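Local coordinates for protein ribonuclease H (Uncultured organism, PDB 4IBN) that probably cleaves RNA in RNA-DNA hybrids endonucleolytically, leaving 5'-phosphomonoester ends, with magnesium as its cofactor, at residues V40-A45 with G173-S178; I53-V58 with M194-F199; I76-A81 with V91-D96; R144-H149 with A153-A158. One frame throughout, in Å; residues are numbered along the deposited sequence.

In the fold
The four contacts tie the mixed sheet of an RNase H fold to the helices and C-terminal chain around it. Contacts 1 and 2 lie toward the 176-177 edge of the sheet with centres about 9 Å apart, and Asp57 joins them to contact 4: its OD1 meets Ser178 OG at 2.6 Å and its OD2 meets Tyr157 OH at 2.6 Å. Contact 3 is the buried centre, linked to contact 4 through the neighbouring strands 90-95 and 140-145, where Phe93 O and Arg144 N are 2.9 Å apart. Asp96, closing contact 3 near Asp22 and Glu23, probably belongs to the DEDN active site, and the 144-149 loop of contact 4 runs close by.

Contact 1 of 4, residues V40-A45 with G173-S178; sequences VLVEYA and GGLVDS
Leu41 meets Ser178 and Val42 meets Leu175, two small touches made on opposite faces of the same sheet. At Leu41 the chain places CG anti to the backbone N (chi1 171°), and the branch ending in CD1 then reaches Ser178, its CD1 standing 3.6 Å from the serine OG. This is a methyl against a hydroxyl, with no hydrogen bond between them; the polar needs of OG are met by OD1 of Asp57 and by the backbone N of Tyr180. Tyr157 of helix 153-168 also touches Ser178, while Gln154 of that helix packs on Leu41, so this side of the pair lies under the helix. Strand 53-62 runs between strand 34-45 and the short edge strand 176-177 in the RNase H sheet, and the two segments therefore reach across an intervening strand, which explains why no backbone bond joins them directly. One residue further on, Val42 turns its side chain to the other face. Its CG2, lying beside the backbone N, packs 3.8 Å from Leu175 CD2, and the two side chains cross at about a right angle. Leu175 also touches Ala81 of helix 67-82, the helix that covers this face. Val42 itself is fixed by backbone hydrogen bonding to Arg56 in the strand between, and its side chain rests against Val17 of strand 16-25 as well.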
loop_
_atom_site.group_PDB
_atom_site.type_symbol
_atom_site.label_atom_id
_atom_site.label_comp_id
_atom_site.label_asym_id
_atom_site.label_seq_id
_atom_site.Cartn_x
_atom_site.Cartn_y
_atom_site.Cartn_z
ATOM N N VAL A 40 1.570 3.398 -5.319
ATOM C CA VAL A 40 0.246 2.864 -5.108
ATOM C C VAL A 40 -0.701 3.154 -6.277
ATOM O O VAL A 40 -0.822 4.256 -6.672
ATOM C CB VAL A 40 -0.371 3.488 -3.889
ATOM C CG1 VAL A 40 -1.690 2.913 -3.602
ATOM C CG2 VAL A 40 0.510 3.341 -2.729
ATOM N N LEU A 41 -1.370 2.127 -6.782
ATOM C CA LEU A 41 -2.448 2.286 -7.734
ATOM C C LEU A 41 -3.765 2.008 -7.029
ATOM O O LEU A 41 -3.891 1.021 -6.400
ATOM C CB LEU A 41 -2.279 1.277 -8.856
ATOM C CG LEU A 41 -3.409 1.120 -9.854
ATOM C CD1 LEU A 41 -3.629 2.357 -10.649
ATOM C CD2 LEU A 41 -3.218 -0.053 -10.748
ATOM N N VAL A 42 -4.731 2.921 -7.170
ATOM C CA VAL A 42 -6.071 2.715 -6.636
ATOM C C VAL A 42 -7.052 2.521 -7.784
ATOM O O VAL A 42 -7.114 3.338 -8.631
ATOM C CB VAL A 42 -6.543 3.939 -5.817
ATOM C CG1 VAL A 42 -7.869 3.677 -5.153
ATOM C CG2 VAL A 42 -5.528 4.291 -4.752
ATOM N N GLU A 43 -7.784 1.433 -7.772
ATOM C CA GLU A 43 -8.799 1.160 -8.743
ATOM C C GLU A 43 -10.167 1.372 -8.163
ATOM O O GLU A 43 -10.391 0.994 -7.074
ATOM C CB GLU A 43 -8.718 -0.282 -9.250
ATOM C CG GLU A 43 -7.447 -0.561 -9.996
ATOM C CD GLU A 43 -7.503 -1.795 -10.871
ATOM O OE1 GLU A 43 -8.414 -2.589 -10.689
ATOM O OE2 GLU A 43 -6.631 -1.944 -11.711
ATOM N N TYR A 44 -11.072 1.960 -8.942
ATOM C CA TYR A 44 -12.446 2.179 -8.500
ATOM C C TYR A 44 -13.448 1.951 -9.631
ATOM O O TYR A 44 -13.335 2.545 -10.704
ATOM C CB TYR A 44 -12.607 3.591 -7.932
ATOM C CG TYR A 44 -14.034 3.955 -7.593
ATOM C CD1 TYR A 44 -14.622 3.515 -6.414
ATOM C CD2 TYR A 44 -14.795 4.737 -8.451
ATOM C CE1 TYR A 44 -15.927 3.846 -6.100
ATOM C CE2 TYR A 44 -16.100 5.073 -8.146
ATOM C CZ TYR A 44 -16.661 4.624 -6.969
ATOM O OH TYR A 44 -17.960 4.956 -6.660
ATOM N N ALA A 45 -14.430 1.088 -9.382
ATOM C CA ALA A 45 -15.441 0.800 -10.329
ATOM C C ALA A 45 -16.741 1.354 -9.832
ATOM O O ALA A 45 -17.135 1.054 -8.763
ATOM C CB ALA A 45 -15.574 -0.645 -10.524
ATOM N N GLY A 173 1.632 13.807 -3.667
ATOM C CA GLY A 173 0.930 14.627 -2.723
ATOM C C GLY A 173 -0.431 14.106 -2.434
ATOM O O GLY A 173 -1.130 14.577 -1.567
ATOM N N GLY A 174 -0.799 13.096 -3.179
ATOM C CA GLY A 174 -2.082 12.499 -2.988
ATOM C C GLY A 174 -2.483 11.787 -4.247
ATOM O O GLY A 174 -1.672 11.513 -5.054
ATOM N N LEU A 175 -3.778 11.540 -4.399
ATOM C CA LEU A 175 -4.297 10.857 -5.561
ATOM C C LEU A 175 -4.254 11.724 -6.783
ATOM O O LEU A 175 -4.794 12.776 -6.772
ATOM C CB LEU A 175 -5.722 10.434 -5.296
ATOM C CG LEU A 175 -5.737 9.392 -4.222
ATOM C CD1 LEU A 175 -6.984 9.369 -3.431
ATOM C CD2 LEU A 175 -5.417 8.043 -4.765
ATOM N N VAL A 176 -3.632 11.250 -7.835
ATOM C CA VAL A 176 -3.592 11.937 -9.084
ATOM C C VAL A 176 -4.002 11.012 -10.226
ATOM O O VAL A 176 -4.040 9.831 -10.060
ATOM C CB VAL A 176 -2.225 12.552 -9.340
ATOM C CG1 VAL A 176 -1.864 13.382 -8.251
ATOM C CG2 VAL A 176 -1.210 11.523 -9.523
ATOM N N ASP A 177 -4.287 11.550 -11.390
ATOM C CA ASP A 177 -4.787 10.731 -12.442
ATOM C C ASP A 177 -3.727 9.675 -12.761
ATOM O O ASP A 177 -2.601 9.944 -12.667
ATOM C CB ASP A 177 -5.134 11.581 -13.647
ATOM C CG ASP A 177 -5.789 10.800 -14.751
ATOM O OD1 ASP A 177 -6.454 9.817 -14.490
ATOM O OD2 ASP A 177 -5.638 11.168 -15.925
ATOM N N SER A 178 -4.136 8.465 -13.079
ATOM C CA SER A 178 -3.212 7.376 -13.249
ATOM C C SER A 178 -2.515 7.269 -14.576
ATOM O O SER A 178 -3.063 7.526 -15.576
ATOM C CB SER A 178 -3.862 6.039 -12.934
ATOM O OG SER A 178 -2.962 4.999 -12.981
#

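Contact 2 of 4, residues I53-V58 with M194-F199; sequences IVRRDV and MRLEPF
Ile53 and Phe199 make the apolar half of this surface contact, and Arg55 and Leu196 the mixed half. In the first pair the tip of the isoleucine does the touching: CD1 lies 3.9 Å from Phe199 CB and approaches the ring obliquely. Phe199 turns its CB toward the strand. In the second pair a methyl meets a charged group, Leu196 CD1 standing 4.1 Å from Arg55 NH2. The guanidinium is also covered on one face by Ile53 CG2, which sits 3.7 Å above the plane and over its centre. Salt bridges then fix its rotation: NE is held by Glu43 of the adjacent strand 34-45, and NH1 by Glu181 of helix 180-184. The Arg55 side chain runs extended from CG to NE, and it spans the distance from the strand to these acids. A local bond completes the polar set, Arg56 NH1 donating to Arg55 O at 3.0 Å from above the carbonyl plane. Beside the start of helix 153-168, where Leu196 packs on Gln154 and Arg195 is backbone-bonded to Gly151, the loop after helix 187-192 thus passes across the Ile53-Arg55 end of strand 53-62 in the RNase H sheet.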
loop_
_atom_site.group_PDB
_atom_site.type_symbol
_atom_site.label_atom_id
_atom_site.label_comp_id
_atom_site.label_asym_id
_atom_site.label_seq_id
_atom_site.Cartn_x
_atom_site.Cartn_y
_atom_site.Cartn_z
ATOM N N ILE A 53 -12.848 0.787 -15.310
ATOM C CA ILE A 53 -12.099 1.038 -14.115
ATOM C C ILE A 53 -11.500 2.426 -14.168
ATOM O O ILE A 53 -10.898 2.785 -15.116
ATOM C CB ILE A 53 -10.977 -0.001 -13.946
ATOM C CG1 ILE A 53 -11.513 -1.412 -13.984
ATOM C CG2 ILE A 53 -10.289 0.159 -12.639
ATOM C CD1 ILE A 53 -12.556 -1.689 -12.967
ATOM N N VAL A 54 -11.712 3.166 -13.106
ATOM C CA VAL A 54 -11.136 4.460 -12.888
ATOM C C VAL A 54 -9.921 4.260 -11.964
ATOM O O VAL A 54 -10.005 3.597 -10.968
ATOM C CB VAL A 54 -12.123 5.359 -12.208
ATOM C CG1 VAL A 54 -11.494 6.600 -11.771
ATOM C CG2 VAL A 54 -13.295 5.641 -13.109
ATOM N N ARG A 55 -8.786 4.804 -12.390
ATOM C CA ARG A 55 -7.547 4.582 -11.730
ATOM C C ARG A 55 -6.906 5.861 -11.286
ATOM O O ARG A 55 -6.909 6.813 -11.978
ATOM C CB ARG A 55 -6.619 3.770 -12.628
ATOM C CG ARG A 55 -7.095 2.342 -12.872
ATOM C CD ARG A 55 -6.203 1.530 -13.706
ATOM N NE ARG A 55 -6.579 0.133 -13.749
ATOM C CZ ARG A 55 -7.188 -0.455 -14.752
ATOM N NH1 ARG A 55 -7.515 0.218 -15.801
ATOM N NH2 ARG A 55 -7.465 -1.712 -14.696
ATOM N N ARG A 56 -6.365 5.826 -10.085
ATOM C CA ARG A 56 -5.566 6.903 -9.547
ATOM C C ARG A 56 -4.254 6.364 -8.929
ATOM O O ARG A 56 -4.206 5.281 -8.463
ATOM C CB ARG A 56 -6.330 7.673 -8.491
ATOM C CG ARG A 56 -7.616 8.240 -8.932
ATOM C CD ARG A 56 -7.420 9.471 -9.676
ATOM N NE ARG A 56 -8.684 10.095 -9.983
ATOM C CZ ARG A 56 -9.343 9.882 -11.097
ATOM N NH1 ARG A 56 -8.832 9.120 -12.036
ATOM N NH2 ARG A 56 -10.486 10.482 -11.302
ATOM N N ASP A 57 -3.218 7.199 -8.946
ATOM C CA ASP A 57 -1.910 6.850 -8.415
ATOM C C ASP A 57 -1.519 7.724 -7.236
ATOM O O ASP A 57 -1.875 8.839 -7.196
ATOM C CB ASP A 57 -0.833 7.111 -9.461
ATOM C CG ASP A 57 -0.959 6.255 -10.726
ATOM O OD1 ASP A 57 -1.669 5.308 -10.722
ATOM O OD2 ASP A 57 -0.284 6.562 -11.713
ATOM N N VAL A 58 -0.703 7.193 -6.331
ATOM C CA VAL A 58 -0.132 7.994 -5.247
ATOM C C VAL A 58 1.270 7.493 -4.898
ATOM O O VAL A 58 1.457 6.298 -4.667
ATOM C CB VAL A 58 -1.013 7.953 -3.987
ATOM C CG1 VAL A 58 -1.429 6.523 -3.678
ATOM C CG2 VAL A 58 -0.280 8.569 -2.806
ATOM N N MET A 194 1.812 -10.030 -19.152
ATOM C CA MET A 194 1.271 -9.982 -17.815
ATOM C C MET A 194 -0.209 -10.250 -17.724
ATOM O O MET A 194 -0.874 -10.207 -18.703
ATOM C CB MET A 194 1.550 -8.623 -17.227
ATOM C CG MET A 194 2.943 -8.195 -17.329
ATOM S SD MET A 194 3.162 -6.813 -16.282
ATOM C CE MET A 194 4.713 -6.183 -16.822
ATOM N N ARG A 195 -0.687 -10.524 -16.516
ATOM C CA ARG A 195 -2.080 -10.832 -16.269
ATOM C C ARG A 195 -2.693 -9.766 -15.410
ATOM O O ARG A 195 -2.131 -9.410 -14.440
ATOM C CB ARG A 195 -2.220 -12.149 -15.543
ATOM C CG ARG A 195 -2.215 -13.329 -16.437
ATOM C CD ARG A 195 -1.512 -14.468 -15.826
ATOM N NE ARG A 195 -2.391 -15.189 -15.006
ATOM C CZ ARG A 195 -2.001 -15.970 -14.021
ATOM N NH1 ARG A 195 -0.712 -16.096 -13.711
ATOM N NH2 ARG A 195 -2.899 -16.611 -13.347
ATOM N N LEU A 196 -3.850 -9.267 -15.800
ATOM C CA LEU A 196 -4.552 -8.253 -15.070
ATOM C C LEU A 196 -5.527 -8.859 -14.056
ATOM O O LEU A 196 -6.162 -9.796 -14.350
ATOM C CB LEU A 196 -5.336 -7.410 -16.035
ATOM C CG LEU A 196 -6.069 -6.233 -15.486
ATOM C CD1 LEU A 196 -5.156 -5.091 -15.296
ATOM C CD2 LEU A 196 -7.157 -5.890 -16.397
ATOM N N GLU A 197 -5.595 -8.300 -12.859
ATOM C CA GLU A 197 -6.561 -8.770 -11.888
ATOM C C GLU A 197 -7.868 -8.000 -12.041
ATOM O O GLU A 197 -7.901 -6.847 -11.973
ATOM C CB GLU A 197 -6.010 -8.611 -10.489
ATOM C CG GLU A 197 -6.942 -9.016 -9.401
ATOM C CD GLU A 197 -6.281 -9.577 -8.118
ATOM O OE1 GLU A 197 -5.118 -9.302 -7.779
ATOM O OE2 GLU A 197 -7.022 -10.300 -7.427
ATOM N N PRO A 198 -8.942 -8.719 -12.234
ATOM C CA PRO A 198 -10.248 -8.080 -12.336
ATOM C C PRO A 198 -10.631 -7.424 -11.031
ATOM O O PRO A 198 -10.180 -7.834 -10.013
ATOM C CB PRO A 198 -11.198 -9.250 -12.617
ATOM C CG PRO A 198 -10.366 -10.357 -12.930
ATOM C CD PRO A 198 -9.058 -10.169 -12.304
ATOM N N PHE A 199 -11.461 -6.410 -11.101
ATOM C CA PHE A 199 -11.901 -5.708 -9.919
ATOM C C PHE A 199 -12.716 -6.646 -9.021
ATOM O O PHE A 199 -13.454 -7.434 -9.459
ATOM C CB PHE A 199 -12.738 -4.494 -10.303
ATOM C CG PHE A 199 -12.995 -3.537 -9.171
ATOM C CD1 PHE A 199 -12.097 -2.556 -8.871
ATOM C CD2 PHE A 199 -14.108 -3.635 -8.397
ATOM C CE1 PHE A 199 -12.328 -1.740 -7.864
ATOM C CE2 PHE A 199 -14.304 -2.784 -7.389
ATOM C CZ PHE A 199 -13.426 -1.854 -7.125
#

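Contact 3 of 4, residues I76-A81 with V91-D96; sequences IEAFRA and VVFTTD
The helix-against-sheet core of the RNase H fold is where Phe79 of helix 67-82 meets Phe93 of strand 90-95. Their planes are nearly parallel, at 19°, but strongly offset with little overlap, the centroids being 5.9 Å apart. The closest approach is oblique, Phe79 CE2 to Phe93 CD1 at 3.7 Å. Helix and strand run almost antiparallel, at 160°, as parts of a beta-alpha-beta crossover that leads from strand 53-62 through the helix to the parallel strand 90-95, between strands 16-25 and 140-145. Val91 approaches Phe79 from the opposite direction: its CG2 is 3.9 Å from Phe79 CE1, and its CG1 comes near CZ. A smaller residue such as alanine at Phe79 is likely to open a gap beside Val91 and leave Phe93 without its partner from the helix. Ala78 CB adds a contact at the edge of the Phe93 ring, 4.2 Å from CE1. A chi1 of -170° swings the Phe93 ring away from its own N to reach the helix, and Trp143 of the neighbouring strand 140-145 meets the same ring with its plane inclined.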
loop_
_atom_site.group_PDB
_atom_site.type_symbol
_atom_site.label_atom_id
_atom_site.label_comp_id
_atom_site.label_asym_id
_atom_site.label_seq_id
_atom_site.Cartn_x
_atom_site.Cartn_y
_atom_site.Cartn_z
ATOM N N ILE A 76 0.605 3.963 4.544
ATOM C CA ILE A 76 0.193 5.212 5.095
ATOM C C ILE A 76 -0.282 6.181 4.059
ATOM O O ILE A 76 -1.290 6.778 4.194
ATOM C CB ILE A 76 1.344 5.865 5.824
ATOM C CG1 ILE A 76 1.766 5.033 7.000
ATOM C CG2 ILE A 76 1.002 7.240 6.272
ATOM C CD1 ILE A 76 3.142 5.399 7.548
ATOM N N GLU A 77 0.472 6.322 3.003
ATOM C CA GLU A 77 0.071 7.231 1.970
ATOM C C GLU A 77 -1.240 6.837 1.322
ATOM O O GLU A 77 -2.016 7.679 0.973
ATOM C CB GLU A 77 1.147 7.426 0.916
ATOM C CG GLU A 77 2.350 8.062 1.436
ATOM C CD GLU A 77 2.120 9.433 2.020
ATOM O OE1 GLU A 77 1.382 10.187 1.458
ATOM O OE2 GLU A 77 2.719 9.754 3.039
ATOM N N ALA A 78 -1.451 5.560 1.130
ATOM C CA ALA A 78 -2.670 5.106 0.505
ATOM C C ALA A 78 -3.897 5.413 1.311
ATOM O O ALA A 78 -4.830 5.922 0.826
ATOM C CB ALA A 78 -2.612 3.606 0.297
ATOM N N PHE A 79 -3.853 5.037 2.554
ATOM C CA PHE A 79 -4.955 5.253 3.438
ATOM C C PHE A 79 -5.188 6.708 3.799
ATOM O O PHE A 79 -6.284 7.094 4.117
ATOM C CB PHE A 79 -4.877 4.335 4.639
ATOM C CG PHE A 79 -5.241 2.934 4.322
ATOM C CD1 PHE A 79 -6.525 2.537 4.331
ATOM C CD2 PHE A 79 -4.304 2.036 3.963
ATOM C CE1 PHE A 79 -6.833 1.304 4.023
ATOM C CE2 PHE A 79 -4.625 0.801 3.637
ATOM C CZ PHE A 79 -5.884 0.432 3.660
ATOM N N ARG A 80 -4.138 7.484 3.860
ATOM C CA ARG A 80 -4.317 8.900 4.059
ATOM C C ARG A 80 -5.034 9.579 2.886
ATOM O O ARG A 80 -5.886 10.375 3.067
ATOM C CB ARG A 80 -2.987 9.600 4.346
ATOM C CG ARG A 80 -2.568 9.509 5.775
ATOM C CD ARG A 80 -1.203 10.126 6.036
ATOM N NE ARG A 80 -0.744 9.830 7.368
ATOM C CZ ARG A 80 0.462 10.082 7.799
ATOM N NH1 ARG A 80 1.322 10.625 6.993
ATOM N NH2 ARG A 80 0.788 9.765 9.029
ATOM N N ALA A 81 -4.664 9.231 1.680
ATOM C CA ALA A 81 -5.309 9.817 0.548
ATOM C C ALA A 81 -6.783 9.485 0.478
ATOM O O ALA A 81 -7.593 10.341 0.275
ATOM C CB ALA A 81 -4.679 9.397 -0.634
ATOM N N VAL A 91 -11.464 -1.693 1.436
ATOM C CA VAL A 91 -10.281 -1.739 0.622
ATOM C C VAL A 91 -9.763 -3.146 0.515
ATOM O O VAL A 91 -9.591 -3.781 1.463
ATOM C CB VAL A 91 -9.163 -0.861 1.220
ATOM C CG1 VAL A 91 -7.935 -0.882 0.382
ATOM C CG2 VAL A 91 -9.667 0.542 1.449
ATOM N N VAL A 92 -9.453 -3.567 -0.688
ATOM C CA VAL A 92 -8.670 -4.749 -0.866
ATOM C C VAL A 92 -7.273 -4.261 -1.164
ATOM O O VAL A 92 -7.104 -3.615 -2.137
ATOM C CB VAL A 92 -9.161 -5.562 -2.059
ATOM C CG1 VAL A 92 -8.307 -6.767 -2.232
ATOM C CG2 VAL A 92 -10.567 -5.969 -1.857
ATOM N N PHE A 93 -6.312 -4.565 -0.295
ATOM C CA PHE A 93 -4.965 -4.047 -0.427
ATOM C C PHE A 93 -4.047 -5.186 -0.766
ATOM O O PHE A 93 -3.885 -6.050 -0.011
ATOM C CB PHE A 93 -4.533 -3.369 0.893
ATOM C CG PHE A 93 -3.244 -2.567 0.827
ATOM C CD1 PHE A 93 -3.258 -1.212 0.815
ATOM C CD2 PHE A 93 -2.035 -3.177 0.902
ATOM C CE1 PHE A 93 -2.137 -0.509 0.802
ATOM C CE2 PHE A 93 -0.921 -2.468 0.894
ATOM C CZ PHE A 93 -0.972 -1.133 0.835
ATOM N N THR A 94 -3.491 -5.126 -1.962
ATOM C CA THR A 94 -2.606 -6.143 -2.441
ATOM C C THR A 94 -1.183 -5.636 -2.612
ATOM O O THR A 94 -0.962 -4.697 -3.239
ATOM C CB THR A 94 -3.088 -6.711 -3.819
ATOM O OG1 THR A 94 -4.411 -7.201 -3.702
ATOM C CG2 THR A 94 -2.198 -7.807 -4.260
ATOM N N THR A 95 -0.246 -6.343 -2.014
ATOM C CA THR A 95 1.132 -5.933 -2.028
ATOM C C THR A 95 2.054 -7.108 -2.142
ATOM O O THR A 95 1.677 -8.162 -1.830
ATOM C CB THR A 95 1.481 -5.174 -0.773
ATOM O OG1 THR A 95 2.852 -4.835 -0.796
ATOM C CG2 THR A 95 1.170 -5.965 0.420
ATOM N N ASP A 96 3.259 -6.862 -2.641
ATOM C CA ASP A 96 4.345 -7.828 -2.632
ATOM C C ASP A 96 5.015 -7.980 -1.272
ATOM O O ASP A 96 5.804 -8.836 -1.085
ATOM C CB ASP A 96 5.423 -7.477 -3.663
ATOM C CG ASP A 96 6.177 -6.216 -3.315
ATOM O OD1 ASP A 96 5.611 -5.300 -2.751
ATOM O OD2 ASP A 96 7.339 -6.103 -3.642
#

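Contact 4 of 4, residues R144-H149 with A153-A158; sequences RWVRGH and AQNEYA
His149 and Glu156 set a ring beside a carboxylate, their planes only 26° apart and the side chains crossing at a slant. The imidazole is approached obliquely, with Glu156 OE1 lying 4.2 Å from His149 CD2. Within the strand end, one face of the Trp145 ring carries Arg147 N, 4.1 Å above the plane and nearer the rim than the centre. Glu156 OE2 lies against the His149 backbone, 3.6 Å from C, and its hydrogen bond is made to the N of Gly151 in the loop between the segments. A bend at chi2 of Glu156 (-138°) carries the carboxylate back over this loop. The amide of Asn155 reaches from the helix to the loop backbone: ND2 rests 3.6 Å from Gly148 CA and 3.8 Å from His149 N. Val146 CG2 is a looser neighbour, 4.3 Å from Asn155 OD1. Replacing Glu156 with alanine would remove the carboxylate, and the N-H of Gly151 would then probably lose its acceptor and the loop some of its hold on the helix. The loop follows strand 140-145 and leads into helix 153-168, and it corresponds to the histidine-bearing loop of type 1 RNases H. No hydrogen bond joins the two segments directly; the polar tie between loop and helix runs instead through Gly151 N to Glu156 and through His152 ND1, which accepts the N-H of Asn155.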
loop_
_atom_site.group_PDB
_atom_site.type_symbol
_atom_site.label_atom_id
_atom_site.label_comp_id
_atom_site.label_asym_id
_atom_site.label_seq_id
_atom_site.Cartn_x
_atom_site.Cartn_y
_atom_site.Cartn_z
ATOM N N ARG A 144 -3.873 -8.695 1.079
ATOM C CA ARG A 144 -3.521 -9.774 0.176
ATOM C C ARG A 144 -2.075 -9.670 -0.261
ATOM O O ARG A 144 -1.649 -8.612 -0.508
ATOM C CB ARG A 144 -4.362 -9.702 -1.097
ATOM C CG ARG A 144 -5.834 -9.959 -0.906
ATOM C CD ARG A 144 -6.520 -10.212 -2.198
ATOM N NE ARG A 144 -7.955 -10.350 -2.090
ATOM C CZ ARG A 144 -8.780 -10.247 -3.108
ATOM N NH1 ARG A 144 -8.322 -10.015 -4.299
ATOM N NH2 ARG A 144 -10.062 -10.354 -2.928
ATOM N N TRP A 145 -1.372 -10.804 -0.340
ATOM C CA TRP A 145 -0.003 -10.869 -0.828
ATOM C C TRP A 145 0.048 -11.503 -2.214
ATOM O O TRP A 145 -0.662 -12.416 -2.498
ATOM C CB TRP A 145 0.861 -11.709 0.118
ATOM C CG TRP A 145 2.236 -11.911 -0.329
ATOM C CD1 TRP A 145 3.170 -11.002 -0.369
ATOM C CD2 TRP A 145 2.822 -13.103 -0.792
ATOM N NE1 TRP A 145 4.316 -11.500 -0.826
ATOM C CE2 TRP A 145 4.132 -12.808 -1.111
ATOM C CE3 TRP A 145 2.365 -14.382 -0.995
ATOM C CZ2 TRP A 145 4.992 -13.739 -1.612
ATOM C CZ3 TRP A 145 3.225 -15.305 -1.483
ATOM C CH2 TRP A 145 4.517 -14.972 -1.792
ATOM N N VAL A 146 0.915 -10.965 -3.055
ATOM C CA VAL A 146 1.296 -11.601 -4.300
ATOM C C VAL A 146 2.787 -11.514 -4.457
ATOM O O VAL A 146 3.381 -10.645 -3.935
ATOM C CB VAL A 146 0.684 -10.892 -5.528
ATOM C CG1 VAL A 146 -0.812 -11.143 -5.602
ATOM C CG2 VAL A 146 0.990 -9.467 -5.507
ATOM N N ARG A 147 3.378 -12.425 -5.200
ATOM C CA ARG A 147 4.768 -12.279 -5.534
ATOM C C ARG A 147 4.981 -11.124 -6.462
ATOM O O ARG A 147 4.299 -10.939 -7.380
ATOM C CB ARG A 147 5.319 -13.543 -6.164
ATOM C CG ARG A 147 5.453 -14.727 -5.204
ATOM C CD ARG A 147 5.859 -16.030 -5.918
ATOM N NE ARG A 147 4.679 -16.694 -6.453
ATOM C CZ ARG A 147 4.400 -16.743 -7.731
ATOM N NH1 ARG A 147 5.236 -16.219 -8.564
ATOM N NH2 ARG A 147 3.309 -17.293 -8.168
ATOM N N GLY A 148 5.991 -10.365 -6.171
ATOM C CA GLY A 148 6.503 -9.350 -7.056
ATOM C C GLY A 148 7.240 -9.877 -8.280
ATOM O O GLY A 148 7.704 -10.947 -8.297
ATOM N N HIS A 149 7.280 -9.046 -9.303
ATOM C CA HIS A 149 8.020 -9.339 -10.502
ATOM C C HIS A 149 7.565 -10.689 -11.027
ATOM O O HIS A 149 8.353 -11.473 -11.428
ATOM C CB HIS A 149 9.521 -9.328 -10.235
ATOM C CG HIS A 149 10.350 -8.766 -11.351
ATOM N ND1 HIS A 149 11.292 -9.495 -12.039
ATOM C CD2 HIS A 149 10.381 -7.535 -11.887
ATOM C CE1 HIS A 149 11.859 -8.741 -12.959
ATOM N NE2 HIS A 149 11.333 -7.540 -12.876
ATOM N N ALA A 153 -0.134 -7.547 -13.335
ATOM C CA ALA A 153 0.034 -6.279 -13.982
ATOM C C ALA A 153 -0.044 -5.081 -13.081
ATOM O O ALA A 153 0.763 -4.239 -13.152
ATOM C CB ALA A 153 -0.972 -6.124 -15.079
ATOM N N GLN A 154 -1.054 -5.032 -12.246
ATOM C CA GLN A 154 -1.162 -3.906 -11.363
ATOM C C GLN A 154 0.000 -3.802 -10.384
ATOM O O GLN A 154 0.393 -2.755 -10.027
ATOM C CB GLN A 154 -2.501 -3.911 -10.644
ATOM C CG GLN A 154 -3.679 -3.666 -11.528
ATOM C CD GLN A 154 -4.453 -4.925 -11.801
ATOM O OE1 GLN A 154 -3.904 -5.952 -11.952
ATOM N NE2 GLN A 154 -5.745 -4.802 -11.813
ATOM N N ASN A 155 0.468 -4.936 -9.902
ATOM C CA ASN A 155 1.608 -4.952 -9.017
ATOM C C ASN A 155 2.851 -4.451 -9.716
ATOM O O ASN A 155 3.576 -3.730 -9.158
ATOM C CB ASN A 155 1.870 -6.323 -8.448
ATOM C CG ASN A 155 3.213 -6.420 -7.767
ATOM O OD1 ASN A 155 3.330 -6.064 -6.637
ATOM N ND2 ASN A 155 4.201 -6.900 -8.472
ATOM N N GLU A 156 3.051 -4.869 -10.941
ATOM C CA GLU A 156 4.177 -4.412 -11.710
ATOM C C GLU A 156 4.106 -2.944 -12.018
ATOM O O GLU A 156 5.107 -2.338 -12.115
ATOM C CB GLU A 156 4.498 -5.290 -12.930
ATOM C CG GLU A 156 4.668 -6.757 -12.603
ATOM C CD GLU A 156 5.831 -7.464 -13.307
ATOM O OE1 GLU A 156 6.720 -6.787 -13.786
ATOM O OE2 GLU A 156 5.828 -8.688 -13.440
ATOM N N TYR A 157 2.909 -2.420 -12.221
ATOM C CA TYR A 157 2.773 -0.988 -12.414
ATOM C C TYR A 157 3.176 -0.249 -11.149
ATOM O O TYR A 157 3.850 0.733 -11.168
ATOM C CB TYR A 157 1.363 -0.585 -12.847
ATOM C CG TYR A 157 1.223 0.901 -13.010
ATOM C CD1 TYR A 157 0.481 1.653 -12.154
ATOM C CD2 TYR A 157 1.891 1.551 -13.996
ATOM C CE1 TYR A 157 0.404 2.999 -12.277
ATOM C CE2 TYR A 157 1.820 2.879 -14.132
ATOM C CZ TYR A 157 1.071 3.617 -13.282
ATOM O OH TYR A 157 0.966 4.950 -13.401
ATOM N N ALA A 158 2.720 -0.777 -10.031
ATOM C CA ALA A 158 2.997 -0.123 -8.772
ATOM C C ALA A 158 4.481 -0.089 -8.531
ATOM O O ALA A 158 4.971 0.839 -8.009
ATOM C CB ALA A 158 2.295 -0.806 -7.625
#